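Local coordinates for protein virulence factor (Pectobacterium carotovorum, PDB 2W3Y) that is an S-palmitoylated virulence factor of a Drosophila pathogen that binds to lipid vesicles and has a fold of its own, at residues S128-Q131 with N135-A138; V123-S128 with Q213-E218; N79-S84 with Y91-E96. One frame throughout, in Å; residues are numbered along the deposited sequence.

Contact 1 (S128-Q131 with N135-A138); sequences SVIQ and NVIA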
loop_
_atom_site.group_PDB
_atom_site.type_symbol
_atom_site.label_atom_id
_atom_site.label_comp_id
_atom_site.label_asym_id
_atom_site.label_seq_id
_atom_site.Cartn_x
_atom_site.Cartn_y
_atom_site.Cartn_z
ATOM N N SER A 128 5.556 -8.474 12.219
ATOM C CA SER A 128 6.751 -8.020 11.512
ATOM C C SER A 128 6.405 -7.253 10.241
ATOM O O SER A 128 7.045 -6.249 9.957
ATOM C CB SER A 128 7.700 -9.181 11.185
ATOM O OG SER A 128 8.009 -9.915 12.365
ATOM N N VAL A 129 5.409 -7.727 9.490
ATOM C CA VAL A 129 4.952 -7.038 8.264
ATOM C C VAL A 129 4.394 -5.638 8.561
ATOM O O VAL A 129 4.800 -4.675 7.922
ATOM C CB VAL A 129 3.933 -7.887 7.435
ATOM C CG1 VAL A 129 3.361 -7.091 6.263
ATOM C CG2 VAL A 129 4.588 -9.175 6.915
ATOM N N ILE A 130 3.468 -5.529 9.517
ATOM C CA ILE A 130 2.876 -4.224 9.856
ATOM C C ILE A 130 3.958 -3.250 10.340
ATOM O O ILE A 130 4.004 -2.084 9.915
ATOM C CB ILE A 130 1.710 -4.335 10.923
ATOM C CG1 ILE A 130 0.541 -5.181 10.411
ATOM C CG2 ILE A 130 1.202 -2.948 11.363
ATOM C CD1 ILE A 130 -0.211 -4.625 9.167
ATOM N N GLN A 131 4.840 -3.736 11.212
ATOM C CA GLN A 131 5.855 -2.875 11.801
ATOM C C GLN A 131 6.836 -2.348 10.753
ATOM O O GLN A 131 7.238 -1.188 10.825
ATOM C CB GLN A 131 6.568 -3.559 12.963
ATOM C CG GLN A 131 5.615 -3.791 14.136
ATOM C CD GLN A 131 6.301 -4.233 15.418
ATOM O OE1 GLN A 131 7.343 -4.904 15.406
ATOM N NE2 GLN A 131 5.712 -3.855 16.541
ATOM N N ASN A 135 6.816 1.645 9.862
ATOM C CA ASN A 135 7.828 2.128 10.838
ATOM C C ASN A 135 7.233 2.373 12.237
ATOM O O ASN A 135 7.365 3.469 12.801
ATOM C CB ASN A 135 8.545 3.388 10.352
ATOM C CG ASN A 135 9.395 3.138 9.139
ATOM O OD1 ASN A 135 9.947 2.053 8.962
ATOM N ND2 ASN A 135 9.530 4.155 8.306
ATOM N N VAL A 136 6.614 1.324 12.782
ATOM C CA VAL A 136 5.836 1.422 14.007
ATOM C C VAL A 136 6.155 0.292 14.976
ATOM O O VAL A 136 6.659 -0.772 14.584
ATOM C CB VAL A 136 4.269 1.473 13.754
ATOM C CG1 VAL A 136 3.869 2.685 12.909
ATOM C CG2 VAL A 136 3.730 0.181 13.132
ATOM N N ILE A 137 5.885 0.557 16.253
ATOM C CA ILE A 137 5.767 -0.491 17.265
ATOM C C ILE A 137 4.264 -0.742 17.445
ATOM O O ILE A 137 3.530 0.125 17.930
ATOM C CB ILE A 137 6.445 -0.085 18.586
ATOM C CG1 ILE A 137 7.931 0.216 18.328
ATOM C CG2 ILE A 137 6.291 -1.189 19.655
ATOM C CD1 ILE A 137 8.588 1.065 19.362
ATOM N N ALA A 138 3.816 -1.916 17.006
ATOM C CA ALA A 138 2.407 -2.282 17.035
ATOM C C ALA A 138 2.052 -2.939 18.357
ATOM O O ALA A 138 2.927 -3.378 19.087
ATOM C CB ALA A 138 2.081 -3.226 15.877
#
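The side-chain amide of Gln-131 lies against the main chain of Val-136 to Ala-138. One of its faces is covered by Val-136 O, 3.6 Å from Gln-131 CD, and by the CA of Ile-137, while Ala-138 N lies beyond its outer end. The atom modelled there as NE2 is only 2.8 Å from Ala-138 N, an implausible meeting of two donors. The amide has probably been built turned over, and with its oxygen in that place a hydrogen bond from Ala-138 N is possible. Nearer the backbone, Gln-131 CB and Val-136 O are 3.2 Å apart. CG sits beside the backbone N (chi1 -66°) and the chain runs extended from there, which carries the amide along the strand. A long, flexible polar residue suits this place: its CB and CG pack on the Val-136 carbonyl, and its amide end, if turned over, may accept from Ala-138 N.

The sound bond is Val-136 N to Gln-131 O, 3.2 Å long. The donor is in the carbonyl plane on a lone pair, with N-H...O at 161°. Close by, Ile-130 CG2 and Val-136 CG2 meet at 4.4 Å, two beta-branched side chains facing the interior, where Phe-49 touches both. Ile-130 also packs on Phe-144, and its neighbour Val-129 touches the bound palmitic acid.

Between helix and strand stands Asn-135 with positive phi (56°), a conformation that asparagine tolerates better than most residues with a side chain. Its backbone pairs with Asn-272, and that of Ile-137 with Lys-270, so the chain passes directly into the two-stranded antiparallel sheet of 136-137 and 270-271. A left-handed residue followed by a bond from the next N-H back to the carbonyl five residues earlier is the signature of a Schellman-type C-cap, here ending helix 125-134.

Contact 2 (V123-S128 with Q213-E218); sequences VEVAKS and QEVNLE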
loop_
_atom_site.group_PDB
_atom_site.type_symbol
_atom_site.label_atom_id
_atom_site.label_comp_id
_atom_site.label_asym_id
_atom_site.label_seq_id
_atom_site.Cartn_x
_atom_site.Cartn_y
_atom_site.Cartn_z
ATOM N N VAL A 123 4.008 -17.105 14.035
ATOM C CA VAL A 123 2.876 -16.368 14.604
ATOM C C VAL A 123 3.185 -14.884 14.850
ATOM O O VAL A 123 2.287 -14.120 15.193
ATOM C CB VAL A 123 2.351 -17.007 15.944
ATOM C CG1 VAL A 123 1.672 -18.346 15.686
ATOM C CG2 VAL A 123 3.481 -17.136 16.954
ATOM N N GLU A 124 4.449 -14.504 14.690
ATOM C CA GLU A 124 4.892 -13.117 14.786
ATOM C C GLU A 124 5.102 -12.481 13.394
ATOM O O GLU A 124 5.380 -11.289 13.314
ATOM C CB GLU A 124 6.216 -13.009 15.574
ATOM C CG GLU A 124 6.258 -13.685 16.964
ATOM C CD GLU A 124 7.695 -13.787 17.538
ATOM O OE1 GLU A 124 8.599 -14.376 16.891
ATOM O OE2 GLU A 124 7.925 -13.277 18.654
ATOM N N VAL A 125 4.984 -13.264 12.318
ATOM C CA VAL A 125 5.235 -12.746 10.958
ATOM C C VAL A 125 4.315 -11.573 10.584
ATOM O O VAL A 125 4.778 -10.573 10.032
ATOM C CB VAL A 125 5.101 -13.847 9.867
ATOM C CG1 VAL A 125 5.091 -13.233 8.467
ATOM C CG2 VAL A 125 6.218 -14.862 9.981
ATOM N N ALA A 126 3.026 -11.695 10.892
ATOM C CA ALA A 126 2.071 -10.626 10.590
ATOM C C ALA A 126 2.450 -9.312 11.268
ATOM O O ALA A 126 2.381 -8.243 10.646
ATOM C CB ALA A 126 0.627 -11.049 10.965
ATOM N N LYS A 127 2.836 -9.386 12.544
ATOM C CA LYS A 127 3.353 -8.208 13.271
ATOM C C LYS A 127 4.628 -7.610 12.637
ATOM O O LYS A 127 4.767 -6.385 12.541
ATOM C CB LYS A 127 3.622 -8.556 14.738
ATOM C CG LYS A 127 3.873 -7.341 15.631
ATOM C CD LYS A 127 3.849 -7.736 17.090
ATOM C CE LYS A 127 3.327 -6.606 17.964
ATOM N NZ LYS A 127 3.018 -7.079 19.343
ATOM N N SER A 128 5.556 -8.474 12.219
ATOM C CA SER A 128 6.751 -8.020 11.512
ATOM C C SER A 128 6.405 -7.253 10.241
ATOM O O SER A 128 7.045 -6.249 9.957
ATOM C CB SER A 128 7.700 -9.181 11.185
ATOM O OG SER A 128 8.009 -9.915 12.365
ATOM N N GLN A 213 7.439 -22.360 15.361
ATOM C CA GLN A 213 8.802 -22.559 14.875
ATOM C C GLN A 213 9.337 -21.249 14.253
ATOM O O GLN A 213 8.550 -20.412 13.784
ATOM C CB GLN A 213 8.801 -23.739 13.887
ATOM C CG GLN A 213 9.898 -23.768 12.810
ATOM C CD GLN A 213 9.774 -24.952 11.843
ATOM O OE1 GLN A 213 8.666 -25.442 11.563
ATOM N NE2 GLN A 213 10.914 -25.417 11.329
ATOM N N GLU A 214 10.661 -21.069 14.282
ATOM C CA GLU A 214 11.327 -19.880 13.736
ATOM C C GLU A 214 11.313 -19.840 12.206
ATOM O O GLU A 214 11.495 -20.866 11.550
ATOM C CB GLU A 214 12.785 -19.822 14.206
ATOM C CG GLU A 214 12.990 -19.782 15.721
ATOM C CD GLU A 214 12.880 -18.388 16.294
ATOM O OE1 GLU A 214 13.926 -17.856 16.725
ATOM O OE2 GLU A 214 11.762 -17.818 16.304
ATOM N N VAL A 215 11.103 -18.651 11.643
ATOM C CA VAL A 215 11.226 -18.463 10.193
ATOM C C VAL A 215 12.172 -17.299 9.873
ATOM O O VAL A 215 12.135 -16.253 10.534
ATOM C CB VAL A 215 9.840 -18.303 9.460
ATOM C CG1 VAL A 215 8.792 -19.279 10.004
ATOM C CG2 VAL A 215 9.312 -16.882 9.533
ATOM N N ASN A 216 13.026 -17.487 8.870
ATOM C CA ASN A 216 13.944 -16.439 8.441
ATOM C C ASN A 216 13.283 -15.559 7.389
ATOM O O ASN A 216 12.905 -16.027 6.318
ATOM C CB ASN A 216 15.270 -17.023 7.918
ATOM C CG ASN A 216 16.298 -15.942 7.550
ATOM O OD1 ASN A 216 16.608 -15.052 8.352
ATOM N ND2 ASN A 216 16.835 -16.024 6.325
ATOM N N LEU A 217 13.115 -14.286 7.724
ATOM C CA LEU A 217 12.620 -13.303 6.767
ATOM C C LEU A 217 13.806 -12.518 6.242
ATOM O O LEU A 217 14.404 -11.720 6.978
ATOM C CB LEU A 217 11.609 -12.360 7.425
ATOM C CG LEU A 217 10.399 -12.939 8.160
ATOM C CD1 LEU A 217 9.552 -11.792 8.727
ATOM C CD2 LEU A 217 9.565 -13.847 7.243
ATOM N N GLU A 218 14.158 -12.760 4.984
ATOM C CA GLU A 218 15.223 -12.012 4.308
ATOM C C GLU A 218 14.716 -11.526 2.954
ATOM O O GLU A 218 14.712 -12.281 1.977
ATOM C CB GLU A 218 16.516 -12.851 4.158
ATOM C CG GLU A 218 17.716 -12.017 3.650
ATOM C CD GLU A 218 18.949 -12.843 3.273
ATOM O OE1 GLU A 218 18.844 -13.794 2.460
ATOM O OE2 GLU A 218 20.045 -12.509 3.769
#
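Helix 125-134 begins beside strand 214-228, and the two backbones come closest at Val-125 and Val-215, whose CA atoms are 8.3 Å apart. Such spacing excludes main-chain pairing and leaves the contact to side chains. In the extended strand, alternate residues Val-215 and Leu-217 face the helix; on the helix, Val-125 and Ser-128 answer them from successive turns.

Val-125 CG2 touches Val-215 CG2 at 3.7 Å, the two side chains crossing at about a right angle, and looks more distantly to Leu-217 CD2. Compact branched residues allow this close approach. Farther along, Leu-217 CD1 rests on Ser-128 CB at 4.0 Å. Serine is small, with a polar OG on an apolar CB: the CB meets the leucine while OG bonds back to Glu-124 O at 3.1 Å, from above the carbonyl plane. Ser-128 N also donates to that oxygen, at 3.0 Å, so the one carbonyl oxygen of Glu-124 takes two bonds, both from Ser-128.

Strand 109-121 pairs with 214-228 through Val-120 with Val-215 and Thr-118 with Leu-217, and the chain then turns back so that the helix covers these strands. Helix 142-159 packs on it through Ala-126, and the bound palmitic acid lies about 4 Å from the Val-125 side chain.

Contact 3 (N79-S84 with Y91-E96); sequences NKKAPS and YDIWKE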
loop_
_atom_site.group_PDB
_atom_site.type_symbol
_atom_site.label_atom_id
_atom_site.label_comp_id
_atom_site.label_asym_id
_atom_site.label_seq_id
_atom_site.Cartn_x
_atom_site.Cartn_y
_atom_site.Cartn_z
ATOM N N ASN A 79 -1.943 -1.382 -15.018
ATOM C CA ASN A 79 -2.707 -2.393 -15.734
ATOM C C ASN A 79 -2.807 -2.131 -17.243
ATOM O O ASN A 79 -2.618 -3.044 -18.063
ATOM C CB ASN A 79 -4.115 -2.484 -15.150
ATOM C CG ASN A 79 -4.886 -3.668 -15.690
ATOM O OD1 ASN A 79 -4.512 -4.815 -15.469
ATOM N ND2 ASN A 79 -5.965 -3.392 -16.413
ATOM N N LYS A 80 -3.109 -0.883 -17.578
ATOM C CA LYS A 80 -3.116 -0.409 -18.953
ATOM C C LYS A 80 -1.704 -0.372 -19.563
ATOM O O LYS A 80 -1.490 -0.882 -20.667
ATOM C CB LYS A 80 -3.776 0.979 -19.029
ATOM C CG LYS A 80 -4.043 1.485 -20.457
ATOM C CD LYS A 80 -4.769 0.442 -21.316
ATOM C CE LYS A 80 -4.906 0.911 -22.759
ATOM N NZ LYS A 80 -5.888 2.031 -22.884
ATOM N N LYS A 81 -0.749 0.202 -18.840
ATOM C CA LYS A 81 0.612 0.390 -19.362
ATOM C C LYS A 81 1.380 -0.914 -19.573
ATOM O O LYS A 81 2.173 -1.005 -20.508
ATOM C CB LYS A 81 1.408 1.358 -18.466
ATOM C CG LYS A 81 2.843 1.685 -18.916
ATOM C CD LYS A 81 3.426 2.819 -18.077
ATOM C CE LYS A 81 4.931 3.016 -18.325
ATOM N NZ LYS A 81 5.207 3.400 -19.740
ATOM N N ALA A 82 1.166 -1.911 -18.702
ATOM C CA ALA A 82 1.889 -3.184 -18.802
ATOM C C ALA A 82 1.659 -3.842 -20.168
ATOM O O ALA A 82 0.521 -3.997 -20.578
ATOM C CB ALA A 82 1.464 -4.151 -17.665
ATOM N N PRO A 83 2.744 -4.202 -20.883
ATOM C CA PRO A 83 2.687 -4.876 -22.210
ATOM C C PRO A 83 2.194 -6.328 -22.160
ATOM O O PRO A 83 1.808 -6.895 -23.191
ATOM C CB PRO A 83 4.146 -4.875 -22.676
ATOM C CG PRO A 83 4.876 -3.887 -21.759
ATOM C CD PRO A 83 4.122 -3.921 -20.457
ATOM N N SER A 84 2.241 -6.926 -20.977
ATOM C CA SER A 84 1.878 -8.325 -20.794
ATOM C C SER A 84 1.408 -8.511 -19.365
ATOM O O SER A 84 1.680 -7.671 -18.494
ATOM C CB SER A 84 3.082 -9.240 -21.045
ATOM O OG SER A 84 4.093 -8.994 -20.084
ATOM N N TYR A 91 7.676 -4.280 -10.483
ATOM C CA TYR A 91 7.790 -3.088 -9.630
ATOM C C TYR A 91 8.211 -1.802 -10.376
ATOM O O TYR A 91 7.734 -0.699 -10.065
ATOM C CB TYR A 91 8.737 -3.336 -8.468
ATOM C CG TYR A 91 8.829 -2.141 -7.558
ATOM C CD1 TYR A 91 7.797 -1.866 -6.659
ATOM C CD2 TYR A 91 9.914 -1.260 -7.619
ATOM C CE1 TYR A 91 7.843 -0.757 -5.829
ATOM C CE2 TYR A 91 9.963 -0.131 -6.781
ATOM C CZ TYR A 91 8.918 0.092 -5.893
ATOM O OH TYR A 91 8.916 1.162 -5.055
ATOM N N ASP A 92 9.098 -1.945 -11.358
ATOM C CA ASP A 92 9.626 -0.776 -12.063
ATOM C C ASP A 92 8.533 0.030 -12.781
ATOM O O ASP A 92 8.633 1.242 -12.878
ATOM C CB ASP A 92 10.791 -1.149 -12.997
ATOM C CG ASP A 92 12.106 -1.423 -12.229
ATOM O OD1 ASP A 92 12.884 -2.311 -12.675
ATOM O OD2 ASP A 92 12.379 -0.753 -11.189
ATOM N N ILE A 93 7.486 -0.638 -13.261
ATOM C CA ILE A 93 6.329 0.054 -13.878
ATOM C C ILE A 93 5.470 0.817 -12.852
ATOM O O ILE A 93 5.032 1.954 -13.112
ATOM C CB ILE A 93 5.477 -0.917 -14.720
ATOM C CG1 ILE A 93 6.323 -1.500 -15.870
ATOM C CG2 ILE A 93 4.212 -0.221 -15.232
ATOM C CD1 ILE A 93 5.688 -2.677 -16.584
ATOM N N TRP A 94 5.232 0.189 -11.698
ATOM C CA TRP A 94 4.633 0.859 -10.523
ATOM C C TRP A 94 5.445 2.083 -10.072
ATOM O O TRP A 94 4.885 3.135 -9.744
ATOM C CB TRP A 94 4.485 -0.140 -9.352
ATOM C CG TRP A 94 3.419 -1.195 -9.574
ATOM C CD1 TRP A 94 3.544 -2.348 -10.301
ATOM C CD2 TRP A 94 2.077 -1.192 -9.057
ATOM N NE1 TRP A 94 2.359 -3.054 -10.277
ATOM C CE2 TRP A 94 1.443 -2.366 -9.526
ATOM C CE3 TRP A 94 1.345 -0.300 -8.258
ATOM C CZ2 TRP A 94 0.102 -2.682 -9.216
ATOM C CZ3 TRP A 94 0.017 -0.612 -7.949
ATOM C CH2 TRP A 94 -0.584 -1.799 -8.425
ATOM N N LYS A 95 6.776 1.950 -10.046
ATOM C CA LYS A 95 7.627 3.079 -9.681
ATOM C C LYS A 95 7.537 4.250 -10.693
ATOM O O LYS A 95 7.442 5.414 -10.287
ATOM C CB LYS A 95 9.076 2.621 -9.463
ATOM C CG LYS A 95 10.021 3.726 -8.971
ATOM C CD LYS A 95 11.425 3.182 -8.694
ATOM C CE LYS A 95 12.178 2.884 -9.985
ATOM N NZ LYS A 95 13.548 2.295 -9.738
ATOM N N GLU A 96 7.554 3.937 -11.989
ATOM C CA GLU A 96 7.407 4.956 -13.057
ATOM C C GLU A 96 6.119 5.785 -12.888
ATOM O O GLU A 96 6.130 7.016 -13.018
ATOM C CB GLU A 96 7.446 4.282 -14.442
ATOM C CG GLU A 96 7.229 5.208 -15.682
ATOM C CD GLU A 96 8.481 5.978 -16.116
ATOM O OE1 GLU A 96 9.507 5.954 -15.381
ATOM O OE2 GLU A 96 8.440 6.606 -17.206
#
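Ile-93 and Glu-96, which reach across to Lys-81, stand on a helical turn whose shortest bond is Lys-95 N to Tyr-91 O, 2.8 Å; Glu-96 N to Asp-92 O, 3.0 Å, continues it. Being three residues apart, Ile-93 and Glu-96 look out on the same side of helix 91-105, toward the C-terminal end of helix 57-81. A long salt bridge from Lys-95 NZ to Asp-92 OD2, 3.6 Å, lies along the same helix, apart from the meeting surface.

Ile-93 has the largest share of the contact. Its CG2 branch meets Lys-81 CD at 4.2 Å, while its CD1 end lies 4.4 Å from Pro-83 CD and equally far from Ala-82 CA. One branched side chain thus touches the last helical residue, the first to leave the helix and the proline after it. The small Ala-82 lets Ile-93 CD1 come near its CA, and Pro-83, which lacks an N-H, suits a position just past a helix end and offers a rigid apolar ring.

Lys-81 serves here by its methylenes. CG stands opposite the backbone N (chi1 -178°), and the extended run through chi3 carries CE to within 4.1 Å of Glu-96 CG; the bend at chi4 (62°) turns only NZ. The two side chains cross at about a right angle, Glu-96 being bent at chi2 (81°). Their charged ends, Lys-81 NZ and Glu-96 OE2, remain 5.2 Å apart, close enough for a mild attraction, perhaps, but not a salt bridge. At a surface both residue types can pair apolar stems with charged ends in solvent.

Tyr-13 of helix 9-18 touches both Lys-81 and Glu-96. On the inner side Ile-93 and Trp-94 pack on Val-78 of helix 57-81, and Tyr-91 reaches strand 214-228, tying this helical pair to the sheet.

Contacts 1 and 2 use the two ends of helix 125-134, share Ser-128 and have centres 12 Å apart; they touch where Lys-127 CE packs on Ala-138 O at 3.4 Å. Both are partly buried, near the bound palmitic acid. Yet contact 1 is local, with a backbone bond closing the helix end beside side-chain packing, whereas contact 2 joins segments 85 residues apart at their closest ends by carbon-to-carbon packing alone. Contact 3 is a surface contact with centre about 28 Å from contact 1, on the opposite side of the chain's centre, and about 30 Å from contact 2. It too follows a helix end, but there an isoleucine is flanked by the aliphatic stems of lysine and glutamate.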